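Local coordinates for ParM protein (Staphylococcus aureus, PDB 3JS6), which assembles into dynamic actin-like filaments that probably drive the segregation of plasmid DNA into daughter cells, at residues Ala161-Leu167 against Ile198-Gln202; Phe221-Ile225 against Glu265-Gln270. All coordinates share one frame; numbering follows the deposited sequence.

Overall arrangement
From the N terminus the chain first builds the large mixed sheet of the N-terminal half, whose strand 148-161 runs straight into helix 162-169. Interaction 1 closes a loop of 30 residues between that helix and strand 196-202, the second strand of the five-stranded sheet in the C-terminal half, so it ties the two halves together. The chain then turns through strand 205-214 into helix 218-228. Interaction 2 closes a second loop, of 39 residues, when helix 263-284 returns beside it. The contacts follow one another in series, neither nested nor crossed, with centres 27 Å apart: one joins domains, the other packs helices within the C-terminal half.

Interaction 1: Ala161-Leu167 against Ile198-Gln202; sequences AQPMGTL and IDTYQ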
ATOM      1  N   ALA A 161       0.114 -12.166  -1.524  1.00 26.03           N
ATOM      2  CA  ALA A 161       0.659 -11.683  -0.244  1.00 32.58           C
ATOM      3  C   ALA A 161       1.308 -10.325  -0.532  1.00 28.25           C
ATOM      4  O   ALA A 161       1.979 -10.159  -1.549  1.00 34.87           O
ATOM      5  CB  ALA A 161       1.703 -12.668   0.295  1.00 36.79           C
ATOM      6  N   GLN A 162       1.140  -9.357   0.358  1.00 32.71           N
ATOM      7  CA  GLN A 162       1.668  -8.011   0.113  1.00 38.69           C
ATOM      8  C   GLN A 162       3.126  -7.874  -0.298  1.00 36.98           C
ATOM      9  O   GLN A 162       3.442  -7.110  -1.223  1.00 36.47           O
ATOM     10  CB  GLN A 162       1.404  -7.114   1.318  1.00 44.06           C
ATOM     11  CG  GLN A 162       0.042  -7.313   1.901  1.00 48.33           C
ATOM     12  CD  GLN A 162      -0.352  -6.191   2.827  1.00 57.31           C
ATOM     13  OE1 GLN A 162       0.441  -5.750   3.673  1.00 50.43           O
ATOM     14  NE2 GLN A 162      -1.584  -5.720   2.679  1.00 44.30           N
ATOM     15  N   PRO A 163       4.042  -8.585   0.390  1.00 29.02           N
ATOM     16  CA  PRO A 163       5.456  -8.472   0.015  1.00 36.80           C
ATOM     17  C   PRO A 163       5.689  -8.915  -1.423  1.00 33.43           C
ATOM     18  O   PRO A 163       6.684  -8.528  -2.029  1.00 30.16           O
ATOM     19  CB  PRO A 163       6.174  -9.394   1.016  1.00 30.91           C
ATOM     20  CG  PRO A 163       5.256  -9.399   2.207  1.00 34.57           C
ATOM     21  CD  PRO A 163       3.873  -9.463   1.563  1.00 38.29           C
HETATM   22  N   MSE A 164       4.781  -9.732  -1.964  1.00 24.86           N
HETATM   23  CA  MSE A 164       4.940 -10.216  -3.342  1.00 29.71           C
HETATM   24  C   MSE A 164       4.793  -9.096  -4.371  1.00 26.95           C
HETATM   25  O   MSE A 164       5.416  -9.132  -5.436  1.00 25.75           O
HETATM   26  CB  MSE A 164       3.925 -11.315  -3.666  1.00 27.67           C
HETATM   27  CG  MSE A 164       4.543 -12.652  -4.061  1.00 51.29           C
HETATM   28 SE   MSE A 164       5.991 -12.589  -5.391  1.00 50.46          SE
HETATM   29  CE  MSE A 164       6.437 -14.484  -5.341  1.00 58.23           C
ATOM     30  N   GLY A 165       3.954  -8.112  -4.063  1.00 23.29           N
ATOM     31  CA  GLY A 165       3.770  -7.012  -4.984  1.00 23.58           C
ATOM     32  C   GLY A 165       5.089  -6.291  -5.142  1.00 21.49           C
ATOM     33  O   GLY A 165       5.495  -5.930  -6.238  1.00 21.16           O
ATOM     34  N   THR A 166       5.760  -6.089  -4.020  1.00 20.14           N
ATOM     35  CA  THR A 166       7.049  -5.420  -3.994  1.00 24.93           C
ATOM     36  C   THR A 166       8.084  -6.218  -4.791  1.00 21.22           C
ATOM     37  O   THR A 166       8.772  -5.671  -5.633  1.00 24.24           O
ATOM     38  CB  THR A 166       7.499  -5.230  -2.525  1.00 23.25           C
ATOM     39  OG1 THR A 166       6.568  -4.355  -1.869  1.00 36.03           O
ATOM     40  CG2 THR A 166       8.886  -4.614  -2.447  1.00 27.63           C
ATOM     41  N   LEU A 167       8.201  -7.515  -4.522  1.00 25.77           N
ATOM     42  CA  LEU A 167       9.150  -8.341  -5.271  1.00 25.62           C
ATOM     43  C   LEU A 167       8.900  -8.277  -6.787  1.00 26.22           C
ATOM     44  O   LEU A 167       9.841  -8.190  -7.589  1.00 20.52           O
ATOM     45  CB  LEU A 167       9.055  -9.796  -4.799  1.00 22.57           C
ATOM     46  CG  LEU A 167       9.811 -10.070  -3.508  1.00 29.19           C
ATOM     47  CD1 LEU A 167       9.493 -11.457  -2.987  1.00 39.31           C
ATOM     48  CD2 LEU A 167      11.289  -9.920  -3.764  1.00 37.39           C
ATOM     49  N   ILE A 198      10.618  -8.218   7.723  1.00 24.58           N
ATOM     50  CA  ILE A 198      11.464  -8.934   6.773  1.00 20.37           C
ATOM     51  C   ILE A 198      10.701 -10.166   6.317  1.00 30.09           C
ATOM     52  O   ILE A 198      10.242 -10.961   7.147  1.00 25.66           O
ATOM     53  CB  ILE A 198      12.796  -9.389   7.386  1.00 26.09           C
ATOM     54  CG1 ILE A 198      13.723  -8.187   7.627  1.00 30.64           C
ATOM     55  CG2 ILE A 198      13.489 -10.379   6.438  1.00 24.08           C
ATOM     56  CD1 ILE A 198      13.206  -7.143   8.621  1.00 37.14           C
ATOM     57  N   ASP A 199      10.545 -10.306   4.998  1.00 20.50           N
ATOM     58  CA  ASP A 199       9.864 -11.438   4.394  1.00 26.04           C
ATOM     59  C   ASP A 199      10.841 -12.036   3.410  1.00 26.53           C
ATOM     60  O   ASP A 199      11.317 -11.355   2.495  1.00 26.21           O
ATOM     61  CB  ASP A 199       8.591 -10.987   3.659  1.00 24.27           C
ATOM     62  CG  ASP A 199       7.444 -10.736   4.609  1.00 33.36           C
ATOM     63  OD1 ASP A 199       6.891 -11.708   5.147  1.00 33.20           O
ATOM     64  OD2 ASP A 199       7.110  -9.562   4.847  1.00 38.83           O
ATOM     65  N   THR A 200      11.126 -13.314   3.595  1.00 21.95           N
ATOM     66  CA  THR A 200      12.082 -14.012   2.748  1.00 20.43           C
ATOM     67  C   THR A 200      11.420 -15.008   1.810  1.00 26.18           C
ATOM     68  O   THR A 200      10.502 -15.730   2.187  1.00 28.00           O
ATOM     69  CB  THR A 200      13.132 -14.687   3.634  1.00 24.39           C
ATOM     70  OG1 THR A 200      13.894 -13.660   4.290  1.00 27.35           O
ATOM     71  CG2 THR A 200      14.063 -15.561   2.832  1.00 25.63           C
ATOM     72  N   TYR A 201      11.889 -15.011   0.574  1.00 24.13           N
ATOM     73  CA  TYR A 201      11.360 -15.867  -0.471  1.00 20.79           C
ATOM     74  C   TYR A 201      12.464 -16.709  -1.080  1.00 24.70           C
ATOM     75  O   TYR A 201      13.570 -16.228  -1.300  1.00 28.87           O
ATOM     76  CB  TYR A 201      10.717 -14.997  -1.571  1.00 23.54           C
ATOM     77  CG  TYR A 201       9.363 -14.431  -1.206  1.00 25.77           C
ATOM     78  CD1 TYR A 201       9.222 -13.430  -0.242  1.00 32.73           C
ATOM     79  CD2 TYR A 201       8.209 -14.948  -1.788  1.00 27.69           C
ATOM     80  CE1 TYR A 201       7.949 -12.964   0.134  1.00 29.77           C
ATOM     81  CE2 TYR A 201       6.950 -14.499  -1.427  1.00 35.25           C
ATOM     82  CZ  TYR A 201       6.821 -13.513  -0.463  1.00 38.61           C
ATOM     83  OH  TYR A 201       5.550 -13.115  -0.093  1.00 43.94           O
ATOM     84  N   GLN A 202      12.157 -17.965  -1.360  1.00 24.91           N
ATOM     85  CA  GLN A 202      13.113 -18.867  -1.985  1.00 25.32           C
ATOM     86  C   GLN A 202      12.350 -19.587  -3.095  1.00 30.17           C
ATOM     87  O   GLN A 202      11.289 -20.192  -2.855  1.00 27.69           O
ATOM     88  CB  GLN A 202      13.650 -19.876  -0.970  1.00 31.01           C
ATOM     89  CG  GLN A 202      14.526 -20.974  -1.588  1.00 41.50           C
ATOM     90  CD  GLN A 202      15.977 -20.561  -1.757  1.00 40.21           C
ATOM     91  OE1 GLN A 202      16.682 -20.339  -0.778  1.00 38.56           O
ATOM     92  NE2 GLN A 202      16.428 -20.462  -3.005  1.00 36.12           N
TER
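Tyr201 and Leu167 are brought together by matching first torsions: in each, CG lies anti to its own carbonyl carbon, at chi1 -76° and -80°, which sends the phenol ring out from the strand and the leucine branch to meet it. Leu167 CD1 sits over one face of the ring, displaced toward the rim, 3.4 Å from Tyr201 CD1, in a CH-pi contact that suits a branched aliphatic residue. Selenomethionine Met164 bends at chi2 and reaches the ring obliquely, its SE 5.2 Å from the Tyr201 centroid and its CE 3.9 Å from Tyr201 CE2, a Met-aromatic contact. Pro163, in the first helical turn where a missing N-H costs no bond, brings its CB within 4.1 Å of Tyr201 CE1. Pro163 CG lies 3.2 Å from Asp199 OD2, on a carboxylate whose OD1 forms a salt bridge with Arg206. The tyrosine thus reaches across from the sheet, while its buried ring is gripped by the first two turns of the helix, on which Leu167 also touches Val188 and Ile295. This seating of a helix, continuous with the N-terminal sheet, against the C-terminal sheet is consistent with the interdomain hinge of the actin fold.

Interaction 2: Phe221-Ile225 against Glu265-Gln270; sequences FYKRI and EFYKEQ
Phe221 and Phe266 form an offset edge-to-face pair at the heart of a helix-helix packing contact, probably part of the helical subdomain that actin-like proteins carry beyond the sheet of their second domain. The helix axes approach to 9.7 Å, their directions 129° apart. The two ring planes are nearly perpendicular, at 82°, and the rim of Phe221 is turned to the face of Phe266, with Phe221 CE2 3.6 Å from Phe266 CE1. In both residues CG is anti to the backbone N, which carries each ring off its helix into the space between them. Ile225, one turn after Phe221, places CD1 over a face of the Phe221 ring and approaches Phe266 obliquely, with Ile225 CD1 3.9 Å from Phe266 CD1; the narrow ethyl arm of isoleucine, ending in one methyl, fits this corner between two rings. The aliphatic part of Glu269 packs on helix 218-228: Glu269 CB is 3.6 Å from Ile225 CG1, the two chains sliding past each other in opposite directions. Farther out, the methylenes of exposed Arg224 cross the same glutamate; the guanidinium meets Glu269 CG at its edge, but the opposite charges do not touch, Arg224 NE lying 4.7 Å from Glu269 OE1. From helix 301-311, Ile303 touches both rings, His304 meets Phe221 edge-to-face, and Ser307 OG is hydrogen-bonded to Gln270 OE1. Gln270 N lies at the edge of the Phe221 ring, in its plane, 3.3 Å from Phe221 CE1, and gives its hydrogen to Phe266 O.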
ATOM      1  N   PHE A 221      12.303   5.607  15.667  1.00 43.65           N
ATOM      2  CA  PHE A 221      13.575   6.178  15.234  1.00 45.85           C
ATOM      3  C   PHE A 221      13.637   7.670  15.573  1.00 48.05           C
ATOM      4  O   PHE A 221      14.496   8.112  16.340  1.00 48.73           O
ATOM      5  CB  PHE A 221      13.740   5.995  13.717  1.00 43.34           C
ATOM      6  CG  PHE A 221      15.088   6.428  13.185  1.00 37.27           C
ATOM      7  CD1 PHE A 221      16.257   5.812  13.628  1.00 37.12           C
ATOM      8  CD2 PHE A 221      15.178   7.419  12.213  1.00 40.98           C
ATOM      9  CE1 PHE A 221      17.497   6.174  13.108  1.00 41.59           C
ATOM     10  CE2 PHE A 221      16.415   7.794  11.680  1.00 36.94           C
ATOM     11  CZ  PHE A 221      17.577   7.169  12.129  1.00 32.10           C
ATOM     12  N   TYR A 222      12.714   8.424  14.986  1.00 47.08           N
ATOM     13  CA  TYR A 222      12.633   9.861  15.167  1.00 56.36           C
ATOM     14  C   TYR A 222      12.428  10.249  16.627  1.00 60.19           C
ATOM     15  O   TYR A 222      12.870  11.317  17.060  1.00 63.66           O
ATOM     16  CB  TYR A 222      11.498  10.444  14.308  1.00 49.53           C
ATOM     17  CG  TYR A 222      11.760  10.426  12.813  1.00 57.45           C
ATOM     18  CD1 TYR A 222      11.199   9.449  11.998  1.00 62.60           C
ATOM     19  CD2 TYR A 222      12.560  11.401  12.211  1.00 63.15           C
ATOM     20  CE1 TYR A 222      11.422   9.442  10.613  1.00 65.40           C
ATOM     21  CE2 TYR A 222      12.791  11.403  10.829  1.00 65.20           C
ATOM     22  CZ  TYR A 222      12.216  10.420  10.038  1.00 67.33           C
ATOM     23  OH  TYR A 222      12.425  10.416   8.675  1.00 65.00           O
ATOM     24  N   LYS A 223      11.755   9.387  17.381  1.00 59.45           N
ATOM     25  CA  LYS A 223      11.513   9.651  18.795  1.00 60.61           C
ATOM     26  C   LYS A 223      12.799   9.487  19.581  1.00 58.07           C
ATOM     27  O   LYS A 223      13.135  10.315  20.430  1.00 55.87           O
ATOM     28  CB  LYS A 223      10.448   8.694  19.342  1.00 61.38           C
ATOM     29  CG  LYS A 223       9.070   9.327  19.493  1.00 62.55           C
ATOM     30  CD  LYS A 223       8.833   9.850  20.915  1.00 69.62           C
ATOM     31  CE  LYS A 223       9.868  10.894  21.361  1.00 70.87           C
ATOM     32  NZ  LYS A 223       9.837  12.162  20.574  1.00 64.35           N
ATOM     33  N   ARG A 224      13.522   8.412  19.292  1.00 58.39           N
ATOM     34  CA  ARG A 224      14.774   8.134  19.973  1.00 57.71           C
ATOM     35  C   ARG A 224      15.781   9.244  19.651  1.00 63.91           C
ATOM     36  O   ARG A 224      16.666   9.541  20.450  1.00 66.11           O
ATOM     37  CB  ARG A 224      15.310   6.771  19.533  1.00 57.85           C
ATOM     38  CG  ARG A 224      16.424   6.213  20.405  1.00 63.69           C
ATOM     39  CD  ARG A 224      17.048   4.975  19.768  1.00 64.29           C
ATOM     40  NE  ARG A 224      16.104   3.866  19.676  1.00 71.61           N
ATOM     41  CZ  ARG A 224      15.871   2.994  20.655  1.00 74.06           C
ATOM     42  NH1 ARG A 224      16.524   3.098  21.809  1.00 69.14           N
ATOM     43  NH2 ARG A 224      14.985   2.019  20.480  1.00 71.92           N
ATOM     44  N   ILE A 225      15.641   9.867  18.483  1.00 64.51           N
ATOM     45  CA  ILE A 225      16.546  10.948  18.096  1.00 65.32           C
ATOM     46  C   ILE A 225      16.146  12.241  18.808  1.00 68.24           C
ATOM     47  O   ILE A 225      16.985  12.897  19.432  1.00 67.00           O
ATOM     48  CB  ILE A 225      16.544  11.172  16.557  1.00 61.53           C
ATOM     49  CG1 ILE A 225      17.368  10.073  15.875  1.00 55.41           C
ATOM     50  CG2 ILE A 225      17.116  12.545  16.214  1.00 57.65           C
ATOM     51  CD1 ILE A 225      17.324  10.129  14.370  1.00 56.00           C
ATOM     52  N   GLU A 265      23.442  12.747  16.189  1.00 53.06           N
ATOM     53  CA  GLU A 265      22.435  11.890  16.782  1.00 52.97           C
ATOM     54  C   GLU A 265      21.927  10.924  15.724  1.00 55.55           C
ATOM     55  O   GLU A 265      21.971   9.703  15.911  1.00 52.72           O
ATOM     56  CB  GLU A 265      21.274  12.727  17.326  1.00 54.07           C
ATOM     57  CG  GLU A 265      21.556  13.429  18.663  1.00 62.59           C
ATOM     58  CD  GLU A 265      22.366  14.711  18.519  1.00 65.48           C
ATOM     59  OE1 GLU A 265      23.525  14.657  18.047  1.00 60.94           O
ATOM     60  OE2 GLU A 265      21.836  15.784  18.883  1.00 67.12           O
ATOM     61  N   PHE A 266      21.460  11.484  14.612  1.00 52.94           N
ATOM     62  CA  PHE A 266      20.942  10.690  13.511  1.00 52.17           C
ATOM     63  C   PHE A 266      21.823   9.480  13.247  1.00 47.09           C
ATOM     64  O   PHE A 266      21.395   8.347  13.444  1.00 51.73           O
ATOM     65  CB  PHE A 266      20.846  11.534  12.243  1.00 47.28           C
ATOM     66  CG  PHE A 266      20.246  10.804  11.084  1.00 46.71           C
ATOM     67  CD1 PHE A 266      18.877  10.849  10.853  1.00 43.95           C
ATOM     68  CD2 PHE A 266      21.050  10.041  10.239  1.00 47.04           C
ATOM     69  CE1 PHE A 266      18.317  10.145   9.799  1.00 47.78           C
ATOM     70  CE2 PHE A 266      20.501   9.332   9.183  1.00 43.16           C
ATOM     71  CZ  PHE A 266      19.131   9.384   8.962  1.00 34.57           C
ATOM     72  N   TYR A 267      23.057   9.722  12.820  1.00 48.75           N
ATOM     73  CA  TYR A 267      23.979   8.637  12.511  1.00 51.04           C
ATOM     74  C   TYR A 267      24.141   7.634  13.637  1.00 56.05           C
ATOM     75  O   TYR A 267      24.427   6.463  13.390  1.00 58.15           O
ATOM     76  CB  TYR A 267      25.355   9.182  12.120  1.00 54.76           C
ATOM     77  CG  TYR A 267      25.382   9.951  10.813  1.00 61.29           C
ATOM     78  CD1 TYR A 267      26.584  10.162  10.133  1.00 66.63           C
ATOM     79  CD2 TYR A 267      24.220  10.489  10.271  1.00 61.07           C
ATOM     80  CE1 TYR A 267      26.621  10.891   8.944  1.00 65.75           C
ATOM     81  CE2 TYR A 267      24.243  11.219   9.087  1.00 64.20           C
ATOM     82  CZ  TYR A 267      25.444  11.418   8.430  1.00 68.30           C
ATOM     83  OH  TYR A 267      25.463  12.165   7.274  1.00 73.41           O
ATOM     84  N   LYS A 268      23.956   8.083  14.873  1.00 57.77           N
ATOM     85  CA  LYS A 268      24.097   7.188  16.020  1.00 60.28           C
ATOM     86  C   LYS A 268      22.893   6.268  16.162  1.00 57.24           C
ATOM     87  O   LYS A 268      23.039   5.057  16.331  1.00 52.62           O
ATOM     88  CB  LYS A 268      24.304   8.003  17.301  1.00 66.15           C
ATOM     89  CG  LYS A 268      25.755   8.030  17.818  1.00 67.21           C
ATOM     90  CD  LYS A 268      26.814   8.010  16.705  1.00 69.23           C
ATOM     91  CE  LYS A 268      27.157   6.574  16.271  1.00 69.39           C
ATOM     92  NZ  LYS A 268      28.228   6.506  15.227  1.00 63.23           N
ATOM     93  N   GLU A 269      21.702   6.846  16.094  1.00 55.86           N
ATOM     94  CA  GLU A 269      20.490   6.056  16.193  1.00 54.71           C
ATOM     95  C   GLU A 269      20.440   5.078  15.015  1.00 57.39           C
ATOM     96  O   GLU A 269      20.229   3.881  15.197  1.00 52.60           O
ATOM     97  CB  GLU A 269      19.270   6.973  16.158  1.00 59.46           C
ATOM     98  CG  GLU A 269      18.334   6.835  17.355  1.00 69.34           C
ATOM     99  CD  GLU A 269      18.960   7.302  18.668  1.00 71.54           C
ATOM    100  OE1 GLU A 269      19.891   6.632  19.169  1.00 72.74           O
ATOM    101  OE2 GLU A 269      18.522   8.346  19.198  1.00 74.70           O
ATOM    102  N   GLN A 270      20.649   5.590  13.804  1.00 57.08           N
ATOM    103  CA  GLN A 270      20.607   4.750  12.612  1.00 53.94           C
ATOM    104  C   GLN A 270      21.709   3.687  12.626  1.00 52.37           C
ATOM    105  O   GLN A 270      21.540   2.594  12.095  1.00 49.33           O
ATOM    106  CB  GLN A 270      20.728   5.608  11.345  1.00 52.32           C
ATOM    107  CG  GLN A 270      22.167   5.876  10.915  1.00 57.53           C
ATOM    108  CD  GLN A 270      22.424   5.520   9.455  1.00 59.79           C
ATOM    109  OE1 GLN A 270      23.549   5.165   9.083  1.00 54.08           O
ATOM    110  NE2 GLN A 270      21.390   5.620   8.624  1.00 52.69           N
TER